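Local coordinates for MsStt7d protein (Micromonas, PDB 4IX5), which probably acts as an ATP-dependent protein kinase, its kinase domain here holding an ATP analogue and magnesium, at residues B[34-39]-B[48-53]; B[81-86]-B[110-115]; B[171-176]-B[185-190]. All blocks are in the same frame, centred on the assembly; numbering follows the deposited sequence. Where two conformers were deposited one is given.

Contact 1. Residues B[34-39]-B[48-53]. With ANP (phosphoaminophosphonic acid-adenylate ester), chain G.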
loop_
_atom_site.group_PDB
_atom_site.type_symbol
_atom_site.label_atom_id
_atom_site.label_comp_id
_atom_site.label_asym_id
_atom_site.label_seq_id
_atom_site.Cartn_x
_atom_site.Cartn_y
_atom_site.Cartn_z
ATOM N N GLY B 34 3.439 2.679 -4.503
ATOM C CA GLY B 34 3.392 3.596 -5.640
ATOM C C GLY B 34 2.000 3.788 -6.219
ATOM O O GLY B 34 1.055 3.094 -5.836
ATOM N N THR B 35 1.876 4.742 -7.133
ATOM C CA THR B 35 0.621 5.066 -7.788
ATOM C C THR B 35 0.830 5.138 -9.299
ATOM O O THR B 35 1.797 5.735 -9.774
ATOM C CB THR B 35 0.104 6.417 -7.296
ATOM O OG1 THR B 35 0.109 6.427 -5.862
ATOM C CG2 THR B 35 -1.310 6.666 -7.809
ATOM N N VAL B 36 -0.074 4.504 -10.040
ATOM C CA VAL B 36 0.022 4.431 -11.484
ATOM C C VAL B 36 -1.061 5.289 -12.135
ATOM O O VAL B 36 -2.207 5.310 -11.687
ATOM C CB VAL B 36 -0.127 2.972 -11.968
ATOM C CG1 VAL B 36 -0.115 2.926 -13.458
ATOM C CG2 VAL B 36 0.977 2.100 -11.395
ATOM N N PHE B 37 -0.686 5.987 -13.199
ATOM C CA PHE B 37 -1.584 6.849 -13.952
ATOM C C PHE B 37 -1.445 6.527 -15.425
ATOM O O PHE B 37 -0.382 6.092 -15.875
ATOM C CB PHE B 37 -1.183 8.318 -13.773
ATOM C CG PHE B 37 -1.258 8.809 -12.357
ATOM C CD1 PHE B 37 -2.384 9.487 -11.906
ATOM C CD2 PHE B 37 -0.203 8.602 -11.469
ATOM C CE1 PHE B 37 -2.457 9.942 -10.596
ATOM C CE2 PHE B 37 -0.275 9.056 -10.155
ATOM C CZ PHE B 37 -1.398 9.731 -9.725
ATOM N N ARG B 38 -2.507 6.760 -16.185
ATOM C CA ARG B 38 -2.379 6.793 -17.633
ATOM C C ARG B 38 -1.741 8.122 -18.026
ATOM O O ARG B 38 -1.874 9.129 -17.322
ATOM C CB ARG B 38 -3.745 6.677 -18.309
ATOM C CG ARG B 38 -4.398 5.301 -18.199
ATOM C CD ARG B 38 -5.571 5.183 -19.165
ATOM N NE ARG B 38 -6.343 3.970 -18.916
ATOM C CZ ARG B 38 -7.349 3.894 -18.049
ATOM N NH1 ARG B 38 -7.705 4.963 -17.347
ATOM N NH2 ARG B 38 -7.997 2.746 -17.875
ATOM N N GLY B 39 -1.038 8.122 -19.146
ATOM C CA GLY B 39 -0.477 9.347 -19.685
ATOM C C GLY B 39 -0.388 9.280 -21.198
ATOM O O GLY B 39 -0.603 8.231 -21.823
ATOM N N VAL B 48 1.889 4.419 -19.407
ATOM C CA VAL B 48 1.526 4.377 -17.996
ATOM C C VAL B 48 2.706 4.891 -17.194
ATOM O O VAL B 48 3.871 4.679 -17.550
ATOM C CB VAL B 48 1.101 2.973 -17.520
ATOM C CG1 VAL B 48 -0.150 2.533 -18.266
ATOM C CG2 VAL B 48 2.231 1.981 -17.714
ATOM N N LEU B 49 2.392 5.602 -16.118
ATOM C CA LEU B 49 3.383 6.333 -15.346
ATOM C C LEU B 49 3.218 5.955 -13.889
ATOM O O LEU B 49 2.083 5.837 -13.409
ATOM C CB LEU B 49 3.110 7.822 -15.492
ATOM C CG LEU B 49 3.309 8.355 -16.905
ATOM C CD1 LEU B 49 2.372 9.523 -17.215
ATOM C CD2 LEU B 49 4.767 8.746 -17.066
ATOM N N LYS B 50 4.329 5.750 -13.187
ATOM C CA LYS B 50 4.275 5.397 -11.765
ATOM C C LYS B 50 5.194 6.285 -10.952
ATOM O O LYS B 50 6.346 6.496 -11.326
ATOM C CB LYS B 50 4.679 3.923 -11.550
ATOM C CG LYS B 50 4.700 3.476 -10.080
ATOM C CD LYS B 50 4.958 1.963 -9.943
ATOM C CE LYS B 50 4.758 1.517 -8.493
ATOM N NZ LYS B 50 5.091 0.070 -8.305
ATOM N N ASN B 51 4.689 6.793 -9.829
ATOM C CA ASN B 51 5.546 7.446 -8.855
ATOM C C ASN B 51 5.411 6.766 -7.492
ATOM O O ASN B 51 4.611 5.842 -7.329
ATOM C CB ASN B 51 5.277 8.971 -8.786
ATOM C CG ASN B 51 3.974 9.316 -8.094
ATOM O OD1 ASN B 51 3.102 8.471 -7.923
ATOM N ND2 ASN B 51 3.837 10.582 -7.699
ATOM N N ALA B 52 6.207 7.209 -6.520
ATOM C CA ALA B 52 6.164 6.638 -5.179
ATOM C C ALA B 52 5.053 7.269 -4.371
ATOM O O ALA B 52 4.706 8.426 -4.572
ATOM C CB ALA B 52 7.480 6.840 -4.479
ATOM N N LYS B 53 4.493 6.498 -3.448
ATOM C CA LYS B 53 3.614 7.066 -2.433
ATOM C C LYS B 53 4.424 7.843 -1.396
ATOM O O LYS B 53 5.372 7.315 -0.804
ATOM C CB LYS B 53 2.807 5.959 -1.759
ATOM C CG LYS B 53 1.710 5.448 -2.670
ATOM C CD LYS B 53 1.106 4.171 -2.133
ATOM C CE LYS B 53 -0.272 4.426 -1.566
ATOM N NZ LYS B 53 -0.918 3.150 -1.167
HETATM P PG ANP G . -2.453 -2.033 -8.684
HETATM O O1G ANP G . -2.707 -2.262 -7.249
HETATM O O2G ANP G . -1.794 -3.361 -9.292
HETATM O O3G ANP G . -3.863 -1.748 -9.379
HETATM P PB ANP G . 0.381 -1.052 -8.634
HETATM O O1B ANP G . 0.975 -0.023 -7.750
HETATM O O2B ANP G . 0.552 -2.525 -7.994
HETATM N N3B ANP G . -1.320 -0.728 -8.905
HETATM P PA ANP G . 0.857 -1.885 -11.315
HETATM O O1A ANP G . 2.094 -1.748 -12.161
HETATM O O2A ANP G . 0.436 -3.253 -10.844
HETATM O O3A ANP G . 1.150 -0.950 -10.039
HETATM O "O5'" ANP G . -0.397 -1.232 -12.079
HETATM C "C5'" ANP G . -1.671 -0.991 -11.473
HETATM C "C4'" ANP G . -2.749 -0.747 -12.524
HETATM O "O4'" ANP G . -2.186 -0.118 -13.675
HETATM C "C3'" ANP G . -3.364 -2.047 -13.002
HETATM O "O3'" ANP G . -4.755 -1.873 -13.202
HETATM C "C2'" ANP G . -2.819 -2.264 -14.380
HETATM O "O2'" ANP G . -3.900 -2.728 -15.170
HETATM C "C1'" ANP G . -2.388 -0.891 -14.853
HETATM N N9 ANP G . -1.121 -0.988 -15.600
HETATM C C8 ANP G . 0.100 -1.077 -15.060
HETATM N N7 ANP G . 1.059 -1.150 -16.004
HETATM C C5 ANP G . 0.438 -1.111 -17.184
HETATM C C6 ANP G . 0.857 -1.155 -18.594
HETATM N N6 ANP G . 2.162 -1.244 -18.903
HETATM N N1 ANP G . -0.098 -1.085 -19.527
HETATM C C2 ANP G . -1.395 -0.995 -19.217
HETATM N N3 ANP G . -1.852 -0.960 -17.959
HETATM C C4 ANP G . -0.999 -1.017 -16.920
HETATM O O HOH W 1 1.749 8.554 -5.468
#
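Phe-37 and Leu-49 pair through two backbone hydrogen bonds in the antiparallel hairpin of the kinase N-lobe, whose five-stranded sheet roofs the nucleotide. N of Phe-37 reaches O of Leu-49 at 2.8 Å, and the return bond matches it. Thr-35 and Asn-51 form the second such pair, a little longer, with N of Thr-35 3.0 Å from O of Asn-51. Val-36 faces Lys-50 between these rungs, and Arg-38 faces Val-48 beyond the Phe-37 one, both as non-hydrogen-bonded pairs; CA of Lys-50 lies close to O of Thr-35 in a CA-H...O contact. Val-36, Val-48 and Lys-50 share the face turned to the ATP analogue. Val-48 lies against the adenine, while Val-36 sends CG2 toward the phosphates, 3.3 Å from O3A of the analogue. Lys-50 is fully extended from CG onward, its CG anti to the backbone N (chi1 178°), which carries the amine past Gly-34 to a salt bridge with Glu-66 of helix 59-76, the Lys-Glu pair characteristic of active kinases. Its NZ stays 4.2 Å from O1B of the analogue, beyond hydrogen-bonding range. Gly-34 leaves room for this chain: a CB there would clash with CE of Lys-50. On the reverse face, Phe-37 and Leu-49 pack on strand 21-30, and the Phe-37 ring presents an edge to OD1 of Asn-51, ring and amide planes 73° apart. Asn-51 and Thr-35 point the same way, side by side. One water ties them together: it donates to OD1 of Asn-51 and to O of Ala-52, and lies 2.7 Å from OG1 of Thr-35.

Contact 2. Residues B[81-86]-B[110-115]. With ANP (phosphoaminophosphonic acid-adenylate ester), chain G.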
loop_
_atom_site.group_PDB
_atom_site.type_symbol
_atom_site.label_atom_id
_atom_site.label_comp_id
_atom_site.label_asym_id
_atom_site.label_seq_id
_atom_site.Cartn_x
_atom_site.Cartn_y
_atom_site.Cartn_z
ATOM N N CYS B 81 7.749 -8.617 -20.200
ATOM C CA CYS B 81 7.022 -7.640 -19.390
ATOM C C CYS B 81 6.630 -6.413 -20.218
ATOM O O CYS B 81 7.091 -6.255 -21.349
ATOM C CB CYS B 81 7.886 -7.210 -18.206
ATOM S SG CYS B 81 8.430 -8.562 -17.131
ATOM N N ALA B 82 5.784 -5.551 -19.655
ATOM C CA ALA B 82 5.442 -4.278 -20.289
ATOM C C ALA B 82 6.717 -3.541 -20.696
ATOM O O ALA B 82 7.693 -3.492 -19.944
ATOM C CB ALA B 82 4.629 -3.412 -19.341
ATOM N N ARG B 83 6.707 -2.971 -21.899
ATOM C CA ARG B 83 7.895 -2.321 -22.435
ATOM C C ARG B 83 8.260 -1.125 -21.586
ATOM O O ARG B 83 7.443 -0.239 -21.392
ATOM C CB ARG B 83 7.666 -1.898 -23.891
ATOM C CG ARG B 83 8.717 -0.935 -24.445
ATOM C CD ARG B 83 8.644 -0.841 -25.971
ATOM N NE ARG B 83 7.348 -0.366 -26.458
ATOM C CZ ARG B 83 7.072 0.906 -26.745
ATOM N NH1 ARG B 83 8.005 1.843 -26.599
ATOM N NH2 ARG B 83 5.863 1.240 -27.186
ATOM N N PHE B 84 9.487 -1.127 -21.082
ATOM C CA PHE B 84 9.961 -0.083 -20.173
ATOM C C PHE B 84 10.553 1.064 -20.967
ATOM O O PHE B 84 11.420 0.862 -21.825
ATOM C CB PHE B 84 10.993 -0.682 -19.215
ATOM C CG PHE B 84 11.571 0.287 -18.226
ATOM C CD1 PHE B 84 10.760 1.019 -17.370
ATOM C CD2 PHE B 84 12.952 0.428 -18.124
ATOM C CE1 PHE B 84 11.318 1.897 -16.447
ATOM C CE2 PHE B 84 13.513 1.299 -17.201
ATOM C CZ PHE B 84 12.697 2.026 -16.358
ATOM N N MET B 85 10.083 2.276 -20.678
ATOM C CA MET B 85 10.477 3.453 -21.452
ATOM C C MET B 85 11.393 4.378 -20.662
ATOM O O MET B 85 11.782 5.442 -21.147
ATOM C CB MET B 85 9.240 4.205 -21.955
ATOM C CG MET B 85 8.309 3.333 -22.810
ATOM S SD MET B 85 6.832 4.179 -23.444
ATOM C CE MET B 85 7.592 5.314 -24.627
ATOM N N GLY B 86 11.745 3.972 -19.448
ATOM C CA GLY B 86 12.713 4.724 -18.668
ATOM C C GLY B 86 12.123 5.495 -17.507
ATOM O O GLY B 86 11.030 5.191 -17.033
ATOM N N MET B 110 8.133 5.084 -16.520
ATOM C CA MET B 110 7.180 5.062 -17.625
ATOM C C MET B 110 7.276 3.775 -18.450
ATOM O O MET B 110 8.371 3.245 -18.671
ATOM C CB MET B 110 7.412 6.282 -18.530
ATOM C CG MET B 110 6.376 6.441 -19.624
ATOM S SD MET B 110 6.576 8.026 -20.460
ATOM C CE MET B 110 8.042 7.677 -21.417
ATOM N N TRP B 111 6.118 3.275 -18.878
ATOM C CA TRP B 111 6.038 2.075 -19.707
ATOM C C TRP B 111 5.033 2.310 -20.819
ATOM O O TRP B 111 4.172 3.186 -20.713
ATOM C CB TRP B 111 5.513 0.874 -18.902
ATOM C CG TRP B 111 6.333 0.428 -17.743
ATOM C CD1 TRP B 111 7.252 -0.580 -17.720
ATOM C CD2 TRP B 111 6.269 0.946 -16.416
ATOM N NE1 TRP B 111 7.787 -0.710 -16.459
ATOM C CE2 TRP B 111 7.200 0.216 -15.638
ATOM C CE3 TRP B 111 5.523 1.966 -15.811
ATOM C CZ2 TRP B 111 7.393 0.456 -14.276
ATOM C CZ3 TRP B 111 5.707 2.206 -14.449
ATOM C CH2 TRP B 111 6.646 1.456 -13.700
ATOM N N ALA B 112 5.120 1.518 -21.885
ATOM C CA ALA B 112 4.053 1.508 -22.877
ATOM C C ALA B 112 2.769 1.020 -22.230
ATOM O O ALA B 112 2.803 0.107 -21.413
ATOM C CB ALA B 112 4.413 0.575 -24.017
ATOM N N ASN B 113 1.639 1.615 -22.596
ATOM C CA ASN B 113 0.352 1.034 -22.253
ATOM C C ASN B 113 0.145 -0.208 -23.121
ATOM O O ASN B 113 -0.003 -0.107 -24.347
ATOM C CB ASN B 113 -0.775 2.038 -22.485
ATOM C CG ASN B 113 -2.112 1.534 -21.978
ATOM O OD1 ASN B 113 -2.423 0.348 -22.092
ATOM N ND2 ASN B 113 -2.915 2.437 -21.411
ATOM N N GLU B 114 0.177 -1.384 -22.500
ATOM C CA GLU B 114 0.141 -2.623 -23.264
ATOM C C GLU B 114 -1.285 -3.097 -23.545
ATOM O O GLU B 114 -1.477 -4.049 -24.293
ATOM C CB GLU B 114 0.910 -3.740 -22.549
ATOM C CG GLU B 114 2.394 -3.456 -22.349
ATOM C CD GLU B 114 3.225 -3.667 -23.610
ATOM O OE1 GLU B 114 2.701 -4.229 -24.594
ATOM O OE2 GLU B 114 4.418 -3.284 -23.614
ATOM N N GLY B 115 -2.276 -2.433 -22.961
ATOM C CA GLY B 115 -3.668 -2.788 -23.189
ATOM C C GLY B 115 -4.554 -2.390 -22.027
ATOM O O GLY B 115 -4.088 -2.285 -20.891
HETATM P PG ANP G . -2.453 -2.033 -8.684
HETATM O O1G ANP G . -2.707 -2.262 -7.249
HETATM O O2G ANP G . -1.794 -3.361 -9.292
HETATM O O3G ANP G . -3.863 -1.748 -9.379
HETATM P PB ANP G . 0.381 -1.052 -8.634
HETATM O O1B ANP G . 0.975 -0.023 -7.750
HETATM O O2B ANP G . 0.552 -2.525 -7.994
HETATM N N3B ANP G . -1.320 -0.728 -8.905
HETATM P PA ANP G . 0.857 -1.885 -11.315
HETATM O O1A ANP G . 2.094 -1.748 -12.161
HETATM O O2A ANP G . 0.436 -3.253 -10.844
HETATM O O3A ANP G . 1.150 -0.950 -10.039
HETATM O "O5'" ANP G . -0.397 -1.232 -12.079
HETATM C "C5'" ANP G . -1.671 -0.991 -11.473
HETATM C "C4'" ANP G . -2.749 -0.747 -12.524
HETATM O "O4'" ANP G . -2.186 -0.118 -13.675
HETATM C "C3'" ANP G . -3.364 -2.047 -13.002
HETATM O "O3'" ANP G . -4.755 -1.873 -13.202
HETATM C "C2'" ANP G . -2.819 -2.264 -14.380
HETATM O "O2'" ANP G . -3.900 -2.728 -15.170
HETATM C "C1'" ANP G . -2.388 -0.891 -14.853
HETATM N N9 ANP G . -1.121 -0.988 -15.600
HETATM C C8 ANP G . 0.100 -1.077 -15.060
HETATM N N7 ANP G . 1.059 -1.150 -16.004
HETATM C C5 ANP G . 0.438 -1.111 -17.184
HETATM C C6 ANP G . 0.857 -1.155 -18.594
HETATM N N6 ANP G . 2.162 -1.244 -18.903
HETATM N N1 ANP G . -0.098 -1.085 -19.527
HETATM C C2 ANP G . -1.395 -0.995 -19.217
HETATM N N3 ANP G . -1.852 -0.960 -17.959
HETATM C C4 ANP G . -0.999 -1.017 -16.920
HETATM O O HOH W 2 5.194 -2.360 -26.173
#
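Met-85 and Gly-86 both face Met-110, a classic beta bulge at the edge of the kinase N-lobe sheet; past Ala-112 the chain leaves its strand as the hinge that binds adenine. Packing is dense around Trp-111. CD1 of Phe-84 lies over one face of the indole, 3.6 Å from NE1 of Trp-111; the two rings meet obliquely, planes at 52°. Both residues share one side of the sheet, and CG of Phe-84, anti to the backbone N (chi1 180°), lays CD1 on the indole, whose NE1 bonds to Asn-70 of helix 59-76. On the face of the sheet that Met-110 occupies, CB of Met-85 touches CE of Met-110 at 3.7 Å. Ala-82 sets its CB against the amino end of the adenine, 3.3 Å from N6 of the ATP analogue. The hinge supplies backbone bonds: N6 of the analogue donates to O of Ala-112, and N of Glu-114 donates to N1 of the analogue at 3.0 Å. By contrast, the Arg-83 side is solvent-exposed. The Arg-83 guanidinium covers CB of Ala-112 with one face, and NE gives an in-plane bond to a water that in turn donates to OE2 of Glu-114. OE1 forms a salt bridge with Lys-185. An alanine in place of Glu-114 would probably leave the Arg-83 amide without its acceptor, take one of two carboxylates from Lys-185 (the other is Asp-180) and free the water. N of Arg-83 meets OE2 of Glu-114 on its anti side at 2.9 Å, nearly straight at 170°.

Contact 3. Residues B[171-176]-B[185-190]. With MG (magnesium ion), chain F; ANP (phosphoaminophosphonic acid-adenylate ester), chain G.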
loop_
_atom_site.group_PDB
_atom_site.type_symbol
_atom_site.label_atom_id
_atom_site.label_comp_id
_atom_site.label_asym_id
_atom_site.label_seq_id
_atom_site.Cartn_x
_atom_site.Cartn_y
_atom_site.Cartn_z
ATOM N N PRO B 171 -3.244 -13.150 -12.303
ATOM C CA PRO B 171 -3.957 -12.639 -13.471
ATOM C C PRO B 171 -4.001 -11.122 -13.506
ATOM O O PRO B 171 -3.976 -10.542 -14.589
ATOM C CB PRO B 171 -5.353 -13.236 -13.301
ATOM C CG PRO B 171 -5.072 -14.561 -12.626
ATOM C CD PRO B 171 -3.994 -14.228 -11.631
ATOM N N ALA B 172 -4.044 -10.490 -12.342
ATOM C CA ALA B 172 -4.080 -9.035 -12.283
ATOM C C ALA B 172 -2.809 -8.390 -12.823
ATOM O O ALA B 172 -2.808 -7.211 -13.189
ATOM C CB ALA B 172 -4.330 -8.572 -10.849
ATOM N N ASN B 173 -1.724 -9.154 -12.853
ATOM C CA ASN B 173 -0.448 -8.630 -13.352
ATOM C C ASN B 173 -0.087 -9.212 -14.716
ATOM O O ASN B 173 1.088 -9.322 -15.067
ATOM C CB ASN B 173 0.672 -8.867 -12.331
ATOM C CG ASN B 173 0.681 -7.807 -11.237
ATOM O OD1 ASN B 173 0.176 -6.707 -11.446
ATOM N ND2 ASN B 173 1.257 -8.125 -10.088
ATOM N N LEU B 174 -1.109 -9.594 -15.470
ATOM C CA LEU B 174 -0.931 -10.035 -16.852
ATOM C C LEU B 174 -1.838 -9.198 -17.747
ATOM O O LEU B 174 -3.012 -8.973 -17.429
ATOM C CB LEU B 174 -1.264 -11.527 -16.989
ATOM C CG LEU B 174 -0.268 -12.489 -16.333
ATOM C CD1 LEU B 174 -0.885 -13.863 -16.147
ATOM C CD2 LEU B 174 1.006 -12.587 -17.174
ATOM N N ILE B 175 -1.297 -8.740 -18.876
ATOM C CA ILE B 175 -2.101 -8.033 -19.858
ATOM C C ILE B 175 -1.978 -8.740 -21.202
ATOM O O ILE B 175 -0.879 -9.093 -21.607
ATOM C CB ILE B 175 -1.615 -6.577 -20.018
ATOM C CG1 ILE B 175 -1.798 -5.824 -18.702
ATOM C CG2 ILE B 175 -2.353 -5.868 -21.164
ATOM C CD1 ILE B 175 -1.347 -4.377 -18.781
ATOM N N ALA B 176 -3.100 -8.953 -21.884
ATOM C CA ALA B 176 -3.072 -9.504 -23.236
ATOM C C ALA B 176 -2.760 -8.353 -24.173
ATOM O O ALA B 176 -3.597 -7.482 -24.376
ATOM C CB ALA B 176 -4.417 -10.124 -23.584
ATOM N N LYS B 185 1.774 -10.323 -21.397
ATOM C CA LYS B 185 2.965 -9.708 -20.850
ATOM C C LYS B 185 2.736 -9.495 -19.358
ATOM O O LYS B 185 1.632 -9.164 -18.936
ATOM C CB LYS B 185 3.225 -8.358 -21.512
ATOM C CG LYS B 185 3.630 -8.473 -22.991
ATOM C CD LYS B 185 3.996 -7.127 -23.555
ATOM C CE LYS B 185 4.332 -7.243 -25.036
ATOM N NZ LYS B 185 4.673 -5.900 -25.623
ATOM N N LEU B 186 3.774 -9.710 -18.565
ATOM C CA LEU B 186 3.710 -9.430 -17.140
ATOM C C LEU B 186 3.850 -7.942 -16.912
ATOM O O LEU B 186 4.532 -7.256 -17.667
ATOM C CB LEU B 186 4.828 -10.166 -16.403
ATOM C CG LEU B 186 4.623 -11.678 -16.229
ATOM C CD1 LEU B 186 5.964 -12.389 -16.101
ATOM C CD2 LEU B 186 3.745 -11.933 -14.992
ATOM N N ILE B 187 3.192 -7.442 -15.869
ATOM C CA ILE B 187 3.458 -6.080 -15.408
ATOM C C ILE B 187 3.872 -6.118 -13.945
ATOM O O ILE B 187 3.734 -7.145 -13.271
ATOM C CB ILE B 187 2.236 -5.139 -15.583
ATOM C CG1 ILE B 187 1.015 -5.742 -14.888
ATOM C CG2 ILE B 187 1.963 -4.905 -17.078
ATOM C CD1 ILE B 187 -0.092 -4.735 -14.583
ATOM N N ASP B 188 4.361 -4.980 -13.452
ATOM C CA ASP B 188 4.585 -4.776 -12.024
ATOM C C ASP B 188 5.733 -5.594 -11.449
ATOM O O ASP B 188 5.525 -6.617 -10.801
ATOM C CB ASP B 188 3.298 -4.998 -11.218
ATOM C CG ASP B 188 3.424 -4.515 -9.776
ATOM O OD1 ASP B 188 4.442 -3.856 -9.437
ATOM O OD2 ASP B 188 2.502 -4.787 -8.986
ATOM N N LEU B 189 6.948 -5.113 -11.676
ATOM C CA LEU B 189 8.134 -5.715 -11.077
ATOM C C LEU B 189 8.455 -5.095 -9.720
ATOM O O LEU B 189 9.578 -5.193 -9.234
ATOM C CB LEU B 189 9.328 -5.574 -12.027
ATOM C CG LEU B 189 9.174 -6.342 -13.345
ATOM C CD1 LEU B 189 10.088 -5.724 -14.402
ATOM C CD2 LEU B 189 9.476 -7.824 -13.126
ATOM N N GLY B 190 7.452 -4.479 -9.098
ATOM C CA GLY B 190 7.641 -3.790 -7.830
ATOM C C GLY B 190 8.016 -4.681 -6.662
ATOM O O GLY B 190 8.542 -4.201 -5.650
HETATM MG MG MG F . 0.048 -4.853 -9.715
HETATM P PG ANP G . -2.453 -2.033 -8.684
HETATM O O1G ANP G . -2.707 -2.262 -7.249
HETATM O O2G ANP G . -1.794 -3.361 -9.292
HETATM O O3G ANP G . -3.863 -1.748 -9.379
HETATM P PB ANP G . 0.381 -1.052 -8.634
HETATM O O1B ANP G . 0.975 -0.023 -7.750
HETATM O O2B ANP G . 0.552 -2.525 -7.994
HETATM N N3B ANP G . -1.320 -0.728 -8.905
HETATM P PA ANP G . 0.857 -1.885 -11.315
HETATM O O1A ANP G . 2.094 -1.748 -12.161
HETATM O O2A ANP G . 0.436 -3.253 -10.844
HETATM O O3A ANP G . 1.150 -0.950 -10.039
HETATM O "O5'" ANP G . -0.397 -1.232 -12.079
HETATM C "C5'" ANP G . -1.671 -0.991 -11.473
HETATM C "C4'" ANP G . -2.749 -0.747 -12.524
HETATM O "O4'" ANP G . -2.186 -0.118 -13.675
HETATM C "C3'" ANP G . -3.364 -2.047 -13.002
HETATM O "O3'" ANP G . -4.755 -1.873 -13.202
HETATM C "C2'" ANP G . -2.819 -2.264 -14.380
HETATM O "O2'" ANP G . -3.900 -2.728 -15.170
HETATM C "C1'" ANP G . -2.388 -0.891 -14.853
HETATM N N9 ANP G . -1.121 -0.988 -15.600
HETATM C C8 ANP G . 0.100 -1.077 -15.060
HETATM N N7 ANP G . 1.059 -1.150 -16.004
HETATM C C5 ANP G . 0.438 -1.111 -17.184
HETATM C C6 ANP G . 0.857 -1.155 -18.594
HETATM N N6 ANP G . 2.162 -1.244 -18.903
HETATM N N1 ANP G . -0.098 -1.085 -19.527
HETATM C C2 ANP G . -1.395 -0.995 -19.217
HETATM N N3 ANP G . -1.852 -0.960 -17.959
HETATM C C4 ANP G . -0.999 -1.017 -16.920
HETATM O O HOH W 3 -2.260 -5.483 -8.947
#
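Asn-173 and Asp-188 grip one magnesium ion between them, OD1 of Asn-173 at 2.5 Å and OD2 of Asp-188 at 2.6 Å from the metal. O2A and O2G of the ATP analogue and one water are also bound to it, O2A nearest. The amide and carboxylate planes stand 88° apart, and Asp-188 gives only OD2 to the ion. ND2 of Asn-173 donates to O of Asp-168, a bond that fixes which end of the amide faces the metal. The other carboxylate oxygen, OD1 of Asp-188, accepts N of Gly-190 in an Asx turn, met from above the carboxylate plane. This is the Asp-Leu-Gly form of the kinase DFG motif, following a short antiparallel hairpin at the floor of the nucleotide site. Here N of Ile-175 bonds to O of Lys-185, with the return bond beside it, and N of Ile-187 meets O of Asn-173 at 2.9 Å from above the carbonyl plane. Ile-175 and Ile-187 cross at about a right angle under the nucleotide: CD1 of Ile-175 lies 3.4 Å from C2 of the adenine, and CD1 of Ile-187 reaches the ribose at C2'. On the opposite face Leu-174 and Leu-186 lie side by side, CD2 to CD2 at 3.6 Å, against Leu-152 of helix 141-161.

How the contacts relate
The three contacts surround one nucleotide. Contacts 1 and 2 belong to the same sheet, where strands 45-52 and 106-112 are neighbours and N of Val-48 probably bonds to O of Trp-111; contact 3 is a separate hairpin whose centre is nearer the chain centre, about 4 Å from it against 17 and 14 Å. Contact 1 is partly buried, contacts 2 and 3 buried, although Arg-83 in contact 2 is exposed to solvent. Their chemistry differs accordingly: contact 1 covers base and phosphates with valines, contact 2 reads the adenine edge with backbone atoms, and contact 3 combines apolar packing with metal ligation. N of Ala-82 probably bonds to O of Leu-186, tying contact 2 to contact 3.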